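Local structure of protein A52 (Vaccinia virus, 2VVW) at residues A[50-55]-A[105-110]; A[32-37]-A[120-125]; A[94-99]-A[142-147]. The protein targets host toll-like receptor signalling complexes, associating with IRAK2 to inhibit NF-kappa-B signalling and with TRAF6 to activate p38, and so suppresses the innate immune response. One frame throughout, in Å; residues are numbered along the deposited sequence.

Contact 1. Residues A[50-55]-A[105-110]; sequences KFDNDA and LCACVV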
loop_
_atom_site.group_PDB
_atom_site.type_symbol
_atom_site.label_atom_id
_atom_site.label_comp_id
_atom_site.label_asym_id
_atom_site.label_seq_id
_atom_site.Cartn_x
_atom_site.Cartn_y
_atom_site.Cartn_z
ATOM N N LYS A 50 8.838 -17.941 -1.820
ATOM C CA LYS A 50 9.886 -18.938 -1.946
ATOM C C LYS A 50 11.258 -18.318 -2.256
ATOM O O LYS A 50 12.275 -18.962 -2.027
ATOM C CB LYS A 50 9.502 -20.003 -2.984
ATOM C CG LYS A 50 8.274 -20.795 -2.605
ATOM C CD LYS A 50 7.971 -21.866 -3.630
ATOM C CE LYS A 50 6.653 -22.563 -3.321
ATOM N NZ LYS A 50 6.329 -23.587 -4.347
ATOM N N PHE A 51 11.293 -17.084 -2.768
ATOM C CA PHE A 51 12.550 -16.380 -3.029
ATOM C C PHE A 51 13.394 -16.138 -1.775
ATOM O O PHE A 51 14.577 -15.812 -1.886
ATOM C CB PHE A 51 12.325 -15.016 -3.706
ATOM C CG PHE A 51 11.719 -15.079 -5.096
ATOM C CD1 PHE A 51 11.412 -16.276 -5.724
ATOM C CD2 PHE A 51 11.468 -13.895 -5.777
ATOM C CE1 PHE A 51 10.867 -16.291 -7.000
ATOM C CE2 PHE A 51 10.935 -13.900 -7.067
ATOM C CZ PHE A 51 10.637 -15.102 -7.678
ATOM N N ASP A 52 12.792 -16.283 -0.593
ATOM C CA ASP A 52 13.506 -16.112 0.672
ATOM C C ASP A 52 14.640 -17.120 0.828
ATOM O O ASP A 52 15.676 -16.794 1.376
ATOM C CB ASP A 52 12.547 -16.237 1.866
ATOM C CG ASP A 52 11.515 -15.104 1.934
ATOM O OD1 ASP A 52 11.481 -14.197 1.066
ATOM O OD2 ASP A 52 10.724 -15.148 2.885
ATOM N N ASN A 53 14.426 -18.348 0.373
ATOM C CA ASN A 53 15.459 -19.384 0.389
ATOM C C ASN A 53 16.674 -18.975 -0.430
ATOM O O ASN A 53 17.806 -19.139 0.019
ATOM C CB ASN A 53 14.922 -20.710 -0.173
ATOM C CG ASN A 53 13.676 -21.200 0.544
ATOM O OD1 ASN A 53 12.706 -21.624 -0.096
ATOM N ND2 ASN A 53 13.687 -21.140 1.872
ATOM N N ASP A 54 16.433 -18.456 -1.633
ATOM C CA ASP A 54 17.502 -17.980 -2.514
ATOM C C ASP A 54 18.343 -16.897 -1.835
ATOM O O ASP A 54 19.575 -16.908 -1.917
ATOM C CB ASP A 54 16.930 -17.418 -3.825
ATOM C CG ASP A 54 16.097 -18.434 -4.590
ATOM O OD1 ASP A 54 16.427 -18.726 -5.758
ATOM O OD2 ASP A 54 15.109 -18.941 -4.016
ATOM N N ALA A 55 17.650 -15.965 -1.183
ATOM C CA ALA A 55 18.264 -14.851 -0.475
ATOM C C ALA A 55 19.210 -15.315 0.626
ATOM O O ALA A 55 20.323 -14.806 0.746
ATOM C CB ALA A 55 17.179 -13.950 0.140
ATOM N N LEU A 105 15.679 -11.056 -0.390
ATOM C CA LEU A 105 16.432 -10.301 0.606
ATOM C C LEU A 105 15.612 -9.105 1.081
ATOM O O LEU A 105 15.495 -8.866 2.273
ATOM C CB LEU A 105 17.758 -9.825 0.006
ATOM C CG LEU A 105 18.657 -8.922 0.861
ATOM C CD1 LEU A 105 19.367 -9.735 1.929
ATOM C CD2 LEU A 105 19.651 -8.174 -0.032
ATOM N N CYS A 106 15.058 -8.356 0.136
ATOM C CA CYS A 106 14.152 -7.242 0.443
ATOM C C CYS A 106 13.033 -7.696 1.367
ATOM O O CYS A 106 12.708 -7.022 2.346
ATOM C CB CYS A 106 13.559 -6.687 -0.853
ATOM S SG CYS A 106 14.775 -5.788 -1.788
ATOM N N ALA A 107 12.453 -8.841 1.032
ATOM C CA ALA A 107 11.355 -9.440 1.795
ATOM C C ALA A 107 11.736 -9.751 3.229
ATOM O O ALA A 107 10.956 -9.503 4.178
ATOM C CB ALA A 107 10.897 -10.702 1.121
ATOM N N CYS A 108 12.898 -10.365 3.395
ATOM C CA CYS A 108 13.381 -10.706 4.732
ATOM C C CYS A 108 13.718 -9.435 5.526
ATOM O O CYS A 108 13.523 -9.388 6.720
ATOM C CB CYS A 108 14.589 -11.645 4.647
ATOM S SG CYS A 108 14.168 -13.312 4.026
ATOM N N VAL A 109 14.215 -8.409 4.849
ATOM C CA VAL A 109 14.511 -7.123 5.491
ATOM C C VAL A 109 13.220 -6.400 5.902
ATOM O O VAL A 109 13.118 -5.884 7.017
ATOM C CB VAL A 109 15.390 -6.221 4.570
ATOM C CG1 VAL A 109 15.492 -4.796 5.107
ATOM C CG2 VAL A 109 16.787 -6.852 4.399
ATOM N N VAL A 110 12.222 -6.384 5.019
ATOM C CA VAL A 110 10.964 -5.727 5.346
ATOM C C VAL A 110 10.319 -6.365 6.591
ATOM O O VAL A 110 9.675 -5.672 7.361
ATOM C CB VAL A 110 9.984 -5.665 4.118
ATOM C CG1 VAL A 110 9.077 -6.905 4.030
ATOM C CG2 VAL A 110 9.151 -4.403 4.171
#
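Ala55 and Leu105 mark where helix 51-59 crosses helix 96-115: the short axes pass 8.7 Å apart at 95°, close to perpendicular, and the CA atoms of these two residues lie 5.0 Å from each other. The small side chain of Ala55 lets the backbones come this near. The methyl of Ala55 points at the other helix and sits against its main chain, with CB 3.3 Å from Leu105 N. It also meets the base of the leucine side chain, Ala55 CB to Leu105 CB being 4.2 Å.

One turn earlier, Asp52 reaches across with its carboxylate. CG stands anti to the carbonyl carbon (chi1 -66°), and the group is carried over to Ala107 and Cys108. OD1 of Asp52 is 3.5 Å from Ala107 CB, a van der Waals contact with the methyl, while Cys108 SG sits over one face of the carboxylate, 3.8 Å from Asp52 CG. No hydrogen bond spans the two segments. The polar business of Asp52 is done with OD2, which forms a salt bridge to Arg32 of helix 21-35; that pairing probably keeps the acid charged although its surroundings here are a methyl and a thiol.

The crossing lies near the centre of this Bcl-2-like helical bundle. Phe51 packs further back along helix 96-115, on Ile100 and Ile103. Around the other sides of 105-110, Ala107 touches Tyr28 and Arg32 of helix 21-35, Leu105 lies on Tyr83 and Ile84 of helix 76-90, and Cys106 meets Cys125 and Ala128 of helix 123-132.

Contact 2. Residues A[32-37]-A[120-125]; sequences RGLLGL and SRWKYC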
loop_
_atom_site.group_PDB
_atom_site.type_symbol
_atom_site.label_atom_id
_atom_site.label_comp_id
_atom_site.label_asym_id
_atom_site.label_seq_id
_atom_site.Cartn_x
_atom_site.Cartn_y
_atom_site.Cartn_z
ATOM N N ARG A 32 3.354 -7.508 2.671
ATOM C CA ARG A 32 4.246 -8.205 3.582
ATOM C C ARG A 32 4.832 -7.227 4.609
ATOM O O ARG A 32 4.879 -7.516 5.813
ATOM C CB ARG A 32 5.355 -8.921 2.821
ATOM C CG ARG A 32 6.283 -9.716 3.729
ATOM C CD ARG A 32 7.101 -10.741 2.956
ATOM N NE ARG A 32 8.108 -11.359 3.820
ATOM C CZ ARG A 32 8.747 -12.491 3.547
ATOM N NH1 ARG A 32 8.487 -13.161 2.443
ATOM N NH2 ARG A 32 9.639 -12.964 4.408
ATOM N N GLY A 33 5.246 -6.062 4.147
ATOM C CA GLY A 33 5.775 -5.030 5.040
ATOM C C GLY A 33 4.805 -4.440 6.061
ATOM O O GLY A 33 5.243 -3.979 7.124
ATOM N N LEU A 34 3.499 -4.440 5.752
ATOM C CA LEU A 34 2.501 -3.843 6.635
ATOM C C LEU A 34 1.685 -4.878 7.396
ATOM O O LEU A 34 1.414 -4.671 8.576
ATOM C CB LEU A 34 1.574 -2.867 5.876
ATOM C CG LEU A 34 2.244 -1.656 5.202
ATOM C CD1 LEU A 34 1.173 -0.703 4.543
ATOM C CD2 LEU A 34 3.182 -0.865 6.116
ATOM N N LEU A 35 1.318 -5.987 6.746
ATOM C CA LEU A 35 0.502 -7.031 7.393
ATOM C C LEU A 35 1.298 -8.235 7.883
ATOM O O LEU A 35 0.870 -8.920 8.793
ATOM C CB LEU A 35 -0.578 -7.551 6.444
ATOM C CG LEU A 35 -1.541 -6.537 5.842
ATOM C CD1 LEU A 35 -2.500 -7.248 4.950
ATOM C CD2 LEU A 35 -2.238 -5.761 6.935
ATOM N N GLY A 36 2.408 -8.542 7.229
ATOM C CA GLY A 36 3.183 -9.723 7.573
ATOM C C GLY A 36 2.669 -11.006 6.948
ATOM O O GLY A 36 1.890 -10.978 6.005
ATOM N N LEU A 37 3.112 -12.138 7.491
ATOM C CA LEU A 37 2.922 -13.448 6.846
ATOM C C LEU A 37 1.830 -14.331 7.451
ATOM O O LEU A 37 1.541 -15.380 6.892
ATOM C CB LEU A 37 4.245 -14.216 6.857
ATOM C CG LEU A 37 5.423 -13.584 6.111
ATOM C CD1 LEU A 37 6.695 -14.404 6.365
ATOM C CD2 LEU A 37 5.123 -13.495 4.620
ATOM N N SER A 120 6.911 2.664 7.338
ATOM C CA SER A 120 7.181 3.350 6.052
ATOM C C SER A 120 8.459 2.924 5.302
ATOM O O SER A 120 8.688 3.320 4.137
ATOM C CB SER A 120 7.256 4.863 6.297
ATOM O OG SER A 120 8.351 5.179 7.131
ATOM N N ARG A 121 9.302 2.139 5.958
ATOM C CA ARG A 121 10.578 1.711 5.359
ATOM C C ARG A 121 10.436 0.727 4.207
ATOM O O ARG A 121 11.353 0.633 3.357
ATOM C CB ARG A 121 11.505 1.112 6.423
ATOM C CG ARG A 121 12.030 2.140 7.369
ATOM C CD ARG A 121 13.310 1.698 8.072
ATOM N NE ARG A 121 13.827 2.804 8.854
ATOM C CZ ARG A 121 14.894 2.752 9.649
ATOM N NH1 ARG A 121 15.607 1.643 9.761
ATOM N NH2 ARG A 121 15.251 3.837 10.318
ATOM N N TRP A 122 9.287 0.041 4.139
ATOM C CA TRP A 122 8.984 -0.864 3.032
ATOM C C TRP A 122 9.221 -0.172 1.701
ATOM O O TRP A 122 9.610 -0.806 0.741
ATOM C CB TRP A 122 7.544 -1.411 3.121
ATOM C CG TRP A 122 6.459 -0.447 2.746
ATOM C CD1 TRP A 122 5.833 0.451 3.573
ATOM C CD2 TRP A 122 5.854 -0.292 1.466
ATOM N NE1 TRP A 122 4.886 1.158 2.884
ATOM C CE2 TRP A 122 4.872 0.726 1.587
ATOM C CE3 TRP A 122 6.052 -0.893 0.220
ATOM C CZ2 TRP A 122 4.104 1.161 0.506
ATOM C CZ3 TRP A 122 5.286 -0.456 -0.856
ATOM C CH2 TRP A 122 4.319 0.561 -0.698
ATOM N N LYS A 123 9.006 1.136 1.647
ATOM C CA LYS A 123 9.261 1.901 0.406
ATOM C C LYS A 123 10.697 1.744 -0.104
ATOM O O LYS A 123 10.962 1.874 -1.315
ATOM C CB LYS A 123 8.973 3.368 0.637
ATOM C CG LYS A 123 7.512 3.711 0.964
ATOM C CD LYS A 123 6.597 3.562 -0.224
ATOM C CE LYS A 123 5.278 4.331 -0.009
ATOM N NZ LYS A 123 5.448 5.794 0.295
ATOM N N TYR A 124 11.636 1.503 0.806
ATOM C CA TYR A 124 13.041 1.321 0.409
ATOM C C TYR A 124 13.267 0.025 -0.384
ATOM O O TYR A 124 14.211 -0.059 -1.160
ATOM C CB TYR A 124 13.972 1.369 1.631
ATOM C CG TYR A 124 14.204 2.768 2.110
ATOM C CD1 TYR A 124 15.287 3.499 1.646
ATOM C CD2 TYR A 124 13.313 3.386 2.994
ATOM C CE1 TYR A 124 15.510 4.797 2.068
ATOM C CE2 TYR A 124 13.522 4.693 3.416
ATOM C CZ TYR A 124 14.624 5.391 2.953
ATOM O OH TYR A 124 14.848 6.688 3.357
ATOM N N CYS A 125 12.430 -0.993 -0.153
ATOM C CA CYS A 125 12.455 -2.193 -0.990
ATOM C C CYS A 125 12.253 -1.838 -2.459
ATOM O O CYS A 125 12.927 -2.382 -3.321
ATOM C CB CYS A 125 11.408 -3.193 -0.551
ATOM S SG CYS A 125 11.585 -3.700 1.161
#
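Leu34 and Trp122 meet at an angle, the leucine bringing one branch to the pyrrole part of the indole, where the last turn of helix 21-35 faces the start of helix 123-132 in the Bcl-2-like bundle. The methyl CD2 of Leu34 is 3.9 Å from Trp122 CD1 and 4.2 Å from Trp122 NE1. Trp122 turns its ring this way by placing CG between its backbone N and carbonyl carbon (chi1 75°). The aliphatic chain of Lys123 lies over one face of the same ring, with CD 3.5 Å above the plane and offset toward the rim.

Beside this pair the helix presents bare backbone: Gly33 CA is 4.5 Å from Trp122 CB, main chain against the base of the indole side chain. Just after the helix, Gly36 with its positive phi (83°) takes the chain out of its helical course.

The contact is buried partly by a second copy of A52. Leu34 packs on Leu34 of the second subunit, and Lys123 makes salt bridges to Asp8 and Glu27 there, so the pair belongs to the dimer interface as well as to the bundle. Trp122 NE1, next to the Leu34 methyl, is hydrogen-bonded to Tyr31 OH of that subunit.

Contact 3. Residues A[94-99]-A[142-147]; sequences LTVYDC and KSILQN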
loop_
_atom_site.group_PDB
_atom_site.type_symbol
_atom_site.label_atom_id
_atom_site.label_comp_id
_atom_site.label_asym_id
_atom_site.label_seq_id
_atom_site.Cartn_x
_atom_site.Cartn_y
_atom_site.Cartn_z
ATOM N N LEU A 94 25.256 -9.855 -13.666
ATOM C CA LEU A 94 24.011 -10.090 -12.959
ATOM C C LEU A 94 23.143 -11.072 -13.728
ATOM O O LEU A 94 23.005 -10.958 -14.950
ATOM C CB LEU A 94 23.263 -8.767 -12.806
ATOM C CG LEU A 94 22.283 -8.609 -11.649
ATOM C CD1 LEU A 94 23.031 -8.648 -10.341
ATOM C CD2 LEU A 94 21.530 -7.285 -11.804
ATOM N N THR A 95 22.571 -12.030 -13.013
ATOM C CA THR A 95 21.660 -12.997 -13.607
ATOM C C THR A 95 20.259 -12.794 -13.033
ATOM O O THR A 95 20.078 -12.089 -12.043
ATOM C CB THR A 95 22.102 -14.452 -13.331
ATOM O OG1 THR A 95 21.819 -14.783 -11.966
ATOM C CG2 THR A 95 23.598 -14.642 -13.616
ATOM N N VAL A 96 19.274 -13.416 -13.678
ATOM C CA VAL A 96 17.887 -13.373 -13.211
ATOM C C VAL A 96 17.812 -13.930 -11.788
ATOM O O VAL A 96 17.016 -13.465 -10.974
ATOM C CB VAL A 96 16.920 -14.153 -14.165
ATOM C CG1 VAL A 96 17.236 -15.652 -14.183
ATOM C CG2 VAL A 96 15.455 -13.915 -13.782
ATOM N N TYR A 97 18.649 -14.912 -11.493
ATOM C CA TYR A 97 18.654 -15.550 -10.173
ATOM C C TYR A 97 19.277 -14.677 -9.071
ATOM O O TYR A 97 18.846 -14.738 -7.926
ATOM C CB TYR A 97 19.286 -16.939 -10.276
ATOM C CG TYR A 97 18.375 -17.869 -11.031
ATOM C CD1 TYR A 97 17.240 -18.398 -10.422
ATOM C CD2 TYR A 97 18.606 -18.177 -12.366
ATOM C CE1 TYR A 97 16.379 -19.241 -11.105
ATOM C CE2 TYR A 97 17.749 -19.016 -13.063
ATOM C CZ TYR A 97 16.637 -19.547 -12.428
ATOM O OH TYR A 97 15.775 -20.379 -13.116
ATOM N N ASP A 98 20.265 -13.848 -9.413
ATOM C CA ASP A 98 20.717 -12.781 -8.506
ATOM C C ASP A 98 19.559 -11.841 -8.151
ATOM O O ASP A 98 19.367 -11.469 -6.989
ATOM C CB ASP A 98 21.854 -11.968 -9.133
ATOM C CG ASP A 98 23.106 -12.786 -9.355
ATOM O OD1 ASP A 98 23.497 -13.544 -8.436
ATOM O OD2 ASP A 98 23.699 -12.654 -10.443
ATOM N N CYS A 99 18.785 -11.451 -9.157
ATOM C CA CYS A 99 17.641 -10.592 -8.926
ATOM C C CYS A 99 16.546 -11.280 -8.096
ATOM O O CYS A 99 15.908 -10.643 -7.285
ATOM C CB CYS A 99 17.062 -10.125 -10.237
ATOM S SG CYS A 99 18.207 -9.219 -11.259
ATOM N N LYS A 142 9.274 -12.808 -14.339
ATOM C CA LYS A 142 7.861 -13.072 -14.648
ATOM C C LYS A 142 7.685 -14.428 -15.333
ATOM O O LYS A 142 6.847 -15.229 -14.926
ATOM C CB LYS A 142 7.299 -11.953 -15.530
ATOM C CG LYS A 142 5.785 -11.937 -15.621
ATOM C CD LYS A 142 5.310 -10.948 -16.673
ATOM C CE LYS A 142 3.802 -10.837 -16.670
ATOM N NZ LYS A 142 3.344 -9.767 -17.570
ATOM N N SER A 143 8.501 -14.679 -16.355
ATOM C CA SER A 143 8.503 -15.960 -17.052
ATOM C C SER A 143 8.753 -17.132 -16.130
ATOM O O SER A 143 8.100 -18.154 -16.248
ATOM C CB SER A 143 9.541 -15.963 -18.165
ATOM O OG SER A 143 9.149 -15.071 -19.181
ATOM N N ILE A 144 9.709 -16.976 -15.218
ATOM C CA ILE A 144 10.037 -18.027 -14.269
ATOM C C ILE A 144 8.847 -18.294 -13.361
ATOM O O ILE A 144 8.486 -19.455 -13.159
ATOM C CB ILE A 144 11.324 -17.688 -13.467
ATOM C CG1 ILE A 144 12.550 -17.859 -14.370
ATOM C CG2 ILE A 144 11.471 -18.575 -12.204
ATOM C CD1 ILE A 144 13.869 -17.421 -13.740
ATOM N N LEU A 145 8.223 -17.224 -12.855
ATOM C CA LEU A 145 7.079 -17.352 -11.951
ATOM C C LEU A 145 5.909 -18.021 -12.647
ATOM O O LEU A 145 5.268 -18.908 -12.090
ATOM C CB LEU A 145 6.661 -15.984 -11.400
ATOM C CG LEU A 145 7.509 -15.440 -10.251
ATOM C CD1 LEU A 145 7.265 -13.943 -10.029
ATOM C CD2 LEU A 145 7.223 -16.226 -8.965
ATOM N N GLN A 146 5.651 -17.604 -13.883
ATOM C CA GLN A 146 4.603 -18.204 -14.690
ATOM C C GLN A 146 4.818 -19.704 -14.847
ATOM O O GLN A 146 3.873 -20.482 -14.678
ATOM C CB GLN A 146 4.532 -17.533 -16.058
ATOM C CG GLN A 146 3.946 -16.127 -16.036
ATOM C CD GLN A 146 4.010 -15.439 -17.400
ATOM O OE1 GLN A 146 4.975 -15.597 -18.140
ATOM N NE2 GLN A 146 2.975 -14.683 -17.734
ATOM N N ASN A 147 6.048 -20.103 -15.169
ATOM C CA ASN A 147 6.398 -21.525 -15.259
ATOM C C ASN A 147 6.111 -22.265 -13.965
ATOM O O ASN A 147 5.552 -23.359 -13.980
ATOM C CB ASN A 147 7.887 -21.718 -15.585
ATOM C CG ASN A 147 8.222 -21.384 -17.016
ATOM O OD1 ASN A 147 7.394 -21.533 -17.911
ATOM N ND2 ASN A 147 9.448 -20.925 -17.240
#
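A single methyl, CD1 of Ile144, makes all the close contacts between these segments, fitting between Val96 and Tyr97 while the backbones stay well apart: the nearest CA atoms, those of Val96 and Ile144, are 9.2 Å from each other. Val96 and Ile144 reach out tip to tip, and both valine branches, CG1 and CG2, lie 3.8 Å from Ile144 CD1. Tyr97 comes in obliquely with the far end of its ring, its OH 3.6 Å and its CZ 3.7 Å from the same methyl. With CG1 anti to the carbonyl carbon and CD1 continuing the chain outward (chi2 174°), Ile144 is stretched to its full length toward its partners.

The two residues that receive it lie in the first turn of helix 96-115, and that turn is tied up by a capping box. Thr95 OG1 accepts from Asp98 N at 3.1 Å, with a weaker bond from Tyr97 N, and Asp98 OD2 takes the N-H of Thr95 at 2.9 Å. Val96 also packs on Lys140 and Ile141 of helix 135-153, and Tyr97 on Arg148.

Across the segments this is van der Waals packing of a methyl on two valine branches and the tyrosine hydroxyl, without a hydrogen bond.

In the fold
From the N terminus, helix 21-35 supplies the first half of contact 2, which closes a loop of 82 intervening residues when the chain reaches 120-125. Contact 1 lies wholly within that loop, tying helix 51-59 to helix 96-115. Contact 3 starts later, at 94-99, and finishes at 142-147, so it crosses both of the others along the chain; it ties the start of helix 96-115 to helix 135-153. Contacts 1 and 3 share helix 96-115 and meet through Phe51 and Leu145. Contacts 1 and 2 are joined by Val110 packing on Gly33 and Trp122. Contacts 2 and 3, centres about 22 Å apart, lie on opposite sides of the chain's centre.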